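Local coordinates for protein calmodulin, putative (Toxoplasma gondii, PDB 6TJ6) that probably binds calcium ions through EF-hand motifs and, in this assembly, is held in complex with chains of other proteins, at residues R7-F15 / D27-C35. Numbering follows the deposited sequence.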
loop_
_atom_site.group_PDB
_atom_site.type_symbol
_atom_site.label_atom_id
_atom_site.label_comp_id
_atom_site.label_asym_id
_atom_site.label_seq_id
_atom_site.Cartn_x
_atom_site.Cartn_y
_atom_site.Cartn_z
ATOM N N ARG A 7 -9.676 6.907 -2.572
ATOM C CA ARG A 7 -9.528 5.981 -3.691
ATOM C C ARG A 7 -8.421 6.411 -4.652
ATOM O O ARG A 7 -7.652 5.568 -5.129
ATOM C CB ARG A 7 -10.865 5.840 -4.421
ATOM C CG ARG A 7 -10.891 4.743 -5.469
ATOM C CD ARG A 7 -12.307 4.465 -5.964
ATOM N NE ARG A 7 -13.099 3.707 -4.996
ATOM C CZ ARG A 7 -13.000 2.394 -4.818
ATOM N NH1 ARG A 7 -12.134 1.690 -5.536
ATOM N NH2 ARG A 7 -13.757 1.782 -3.919
ATOM N N VAL A 8 -8.317 7.709 -4.949
ATOM C CA VAL A 8 -7.349 8.168 -5.945
ATOM C C VAL A 8 -5.923 8.005 -5.426
ATOM O O VAL A 8 -5.033 7.512 -6.137
ATOM C CB VAL A 8 -7.645 9.627 -6.342
ATOM C CG1 VAL A 8 -6.498 10.211 -7.147
ATOM C CG2 VAL A 8 -8.951 9.712 -7.125
ATOM N N ARG A 9 -5.683 8.427 -4.181
ATOM C CA ARG A 9 -4.357 8.290 -3.588
ATOM C C ARG A 9 -3.946 6.826 -3.494
ATOM O O ARG A 9 -2.796 6.467 -3.798
ATOM C CB ARG A 9 -4.341 8.953 -2.207
ATOM C CG ARG A 9 -3.009 8.884 -1.481
ATOM C CD ARG A 9 -2.991 9.789 -0.253
ATOM N NE ARG A 9 -2.193 10.995 -0.466
ATOM C CZ ARG A 9 -2.682 12.230 -0.472
ATOM N NH1 ARG A 9 -1.875 13.264 -0.676
ATOM N NH2 ARG A 9 -3.975 12.436 -0.262
ATOM N N GLU A 10 -4.879 5.962 -3.091
ATOM C CA GLU A 10 -4.588 4.535 -3.032
ATOM C C GLU A 10 -4.295 3.971 -4.416
ATOM O O GLU A 10 -3.420 3.116 -4.565
ATOM C CB GLU A 10 -5.751 3.785 -2.390
ATOM C CG GLU A 10 -5.431 2.338 -2.079
ATOM C CD GLU A 10 -6.654 1.550 -1.677
ATOM O OE1 GLU A 10 -7.559 1.382 -2.522
ATOM O OE2 GLU A 10 -6.714 1.105 -0.512
ATOM N N ALA A 11 -5.018 4.431 -5.440
ATOM C CA ALA A 11 -4.751 3.954 -6.793
ATOM C C ALA A 11 -3.349 4.339 -7.242
ATOM O O ALA A 11 -2.636 3.528 -7.856
ATOM C CB ALA A 11 -5.797 4.507 -7.760
ATOM N N PHE A 12 -2.934 5.572 -6.940
ATOM C CA PHE A 12 -1.562 5.970 -7.238
ATOM C C PHE A 12 -0.567 5.046 -6.546
ATOM O O PHE A 12 0.366 4.533 -7.176
ATOM C CB PHE A 12 -1.316 7.425 -6.830
ATOM C CG PHE A 12 -0.016 7.979 -7.350
ATOM C CD1 PHE A 12 0.055 8.530 -8.619
ATOM C CD2 PHE A 12 1.137 7.934 -6.578
ATOM C CE1 PHE A 12 1.249 9.031 -9.110
ATOM C CE2 PHE A 12 2.338 8.435 -7.061
ATOM C CZ PHE A 12 2.394 8.984 -8.330
ATOM N N ALA A 13 -0.765 4.808 -5.246
ATOM C CA ALA A 13 0.153 3.938 -4.511
ATOM C C ALA A 13 0.166 2.518 -5.070
ATOM O O ALA A 13 1.211 1.857 -5.064
ATOM C CB ALA A 13 -0.212 3.920 -3.028
ATOM N N LEU A 14 -0.974 2.042 -5.571
ATOM C CA LEU A 14 -1.080 0.659 -6.022
ATOM C C LEU A 14 -0.487 0.453 -7.405
ATOM O O LEU A 14 0.000 -0.643 -7.701
ATOM C CB LEU A 14 -2.541 0.207 -6.019
ATOM C CG LEU A 14 -3.209 0.039 -4.651
ATOM C CD1 LEU A 14 -4.696 -0.243 -4.802
ATOM C CD2 LEU A 14 -2.526 -1.055 -3.857
ATOM N N PHE A 15 -0.520 1.469 -8.266
ATOM C CA PHE A 15 -0.006 1.301 -9.619
ATOM C C PHE A 15 1.374 1.914 -9.828
ATOM O O PHE A 15 1.892 1.873 -10.950
ATOM C CB PHE A 15 -1.006 1.858 -10.632
ATOM C CG PHE A 15 -2.172 0.944 -10.868
ATOM C CD1 PHE A 15 -2.082 -0.086 -11.787
ATOM C CD2 PHE A 15 -3.344 1.089 -10.147
ATOM C CE1 PHE A 15 -3.146 -0.942 -11.999
ATOM C CE2 PHE A 15 -4.410 0.235 -10.355
ATOM C CZ PHE A 15 -4.311 -0.780 -11.282
ATOM N N ASP A 27 0.459 1.522 -16.876
ATOM C CA ASP A 27 0.040 1.685 -15.488
ATOM C C ASP A 27 -0.771 2.961 -15.296
ATOM O O ASP A 27 -1.829 2.937 -14.656
ATOM C CB ASP A 27 1.256 1.674 -14.558
ATOM C CG ASP A 27 1.975 0.335 -14.554
ATOM O OD1 ASP A 27 3.172 0.299 -14.907
ATOM O OD2 ASP A 27 1.338 -0.683 -14.209
ATOM N N LEU A 28 -0.314 4.077 -15.882
ATOM C CA LEU A 28 -1.064 5.327 -15.797
ATOM C C LEU A 28 -2.521 5.104 -16.168
ATOM O O LEU A 28 -3.417 5.248 -15.325
ATOM C CB LEU A 28 -0.418 6.392 -16.688
ATOM C CG LEU A 28 -0.969 7.821 -16.626
ATOM C CD1 LEU A 28 -1.363 8.220 -15.206
ATOM C CD2 LEU A 28 0.045 8.808 -17.182
ATOM N N VAL A 29 -2.769 4.669 -17.407
ATOM C CA VAL A 29 -4.142 4.405 -17.831
ATOM C C VAL A 29 -4.812 3.447 -16.859
ATOM O O VAL A 29 -5.933 3.692 -16.391
ATOM C CB VAL A 29 -4.170 3.866 -19.273
ATOM C CG1 VAL A 29 -5.576 3.436 -19.649
ATOM C CG2 VAL A 29 -3.658 4.922 -20.236
ATOM N N LEU A 30 -4.104 2.379 -16.483
ATOM C CA LEU A 30 -4.662 1.414 -15.541
ATOM C C LEU A 30 -5.096 2.104 -14.256
ATOM O O LEU A 30 -6.252 1.972 -13.831
ATOM C CB LEU A 30 -3.643 0.307 -15.259
ATOM C CG LEU A 30 -3.774 -0.946 -16.133
ATOM C CD1 LEU A 30 -4.087 -0.599 -17.586
ATOM C CD2 LEU A 30 -2.507 -1.782 -16.050
ATOM N N ALA A 31 -4.199 2.896 -13.658
ATOM C CA ALA A 31 -4.565 3.639 -12.457
ATOM C C ALA A 31 -5.868 4.392 -12.676
ATOM O O ALA A 31 -6.828 4.234 -11.909
ATOM C CB ALA A 31 -3.441 4.602 -12.065
ATOM N N ILE A 32 -5.946 5.149 -13.773
ATOM C CA ILE A 32 -7.158 5.906 -14.057
ATOM C C ILE A 32 -8.351 4.965 -14.132
ATOM O O ILE A 32 -9.352 5.140 -13.421
ATOM C CB ILE A 32 -6.989 6.726 -15.348
ATOM C CG1 ILE A 32 -5.865 7.747 -15.168
ATOM C CG2 ILE A 32 -8.287 7.421 -15.714
ATOM C CD1 ILE A 32 -5.473 8.473 -16.441
ATOM N N ARG A 33 -8.235 3.907 -14.941
ATOM C CA ARG A 33 -9.361 2.997 -15.095
ATOM C C ARG A 33 -9.694 2.301 -13.787
ATOM O O ARG A 33 -10.855 1.939 -13.558
ATOM C CB ARG A 33 -9.070 1.969 -16.191
ATOM C CG ARG A 33 -8.956 2.572 -17.581
ATOM C CD ARG A 33 -9.128 1.522 -18.671
ATOM N NE ARG A 33 -9.198 2.129 -19.999
ATOM C CZ ARG A 33 -8.360 1.858 -20.995
ATOM N NH1 ARG A 33 -7.387 0.970 -20.829
ATOM N NH2 ARG A 33 -8.503 2.470 -22.162
ATOM N N SER A 34 -8.709 2.138 -12.899
ATOM C CA SER A 34 -8.990 1.466 -11.637
ATOM C C SER A 34 -9.946 2.268 -10.764
ATOM O O SER A 34 -10.590 1.690 -9.881
ATOM C CB SER A 34 -7.692 1.188 -10.875
ATOM O OG SER A 34 -7.193 2.361 -10.254
ATOM N N CYS A 35 -10.066 3.573 -10.998
ATOM C CA CYS A 35 -11.011 4.394 -10.255
ATOM C C CYS A 35 -12.362 4.504 -10.950
ATOM O O CYS A 35 -13.194 5.321 -10.540
ATOM C CB CYS A 35 -10.421 5.785 -10.017
ATOM S SG CYS A 35 -8.874 5.765 -9.075
#
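Phe-15 lays one face of its ring on the backbone of helix 27-34, a knob set among Asp-27, Leu-30, Ala-31 and Ser-34. Ala-31 CA stands over that face, 4.0 Å from the ring centroid and 26° off the normal, a CH-pi contact. With CG anti to its own carbonyl carbon (chi1 -77°), the ring turns across the neighbouring helix: Phe-15 CE1 reaches Leu-30 CB at 3.5 Å, and across the ring Phe-15 CE2 meets Ser-34 CB, also at 3.5 Å. Ala-11 belongs to the same tight part, its CB resting 3.6 Å from Cys-35 SG and as far from Ser-34 OG. That hydroxyl is already spent within its own helix, donating to a lone pair of Ala-31 O in the carbonyl plane, a short 2.5 Å from Ser-34 OG to Ala-31 O. The packing loosens at Val-8 and Arg-7, which the sulfur of Cys-35 meets only distantly; Val-8 CG2 to Cys-35 SG is 4.4 Å. Arg-7, partly exposed, packs on an aromatic side chain of another protein's chain, and the same chain lays its backbone against Phe-15. Segments 7-15 and 27-34 run roughly antiparallel, at 149°; helices 7-15 and 26-34 are the entering and exiting helices of an EF-hand whose loop includes Asp-16 and Asp-18, residues seen to bind calcium in this protein, though none is bound to this chain here. Ile-23 of strand 22-24 touches both Phe-15 and Ala-31. Shape and van der Waals contact around Phe-15 and Ala-11 thus join the two helices, without directional polar bonds between them.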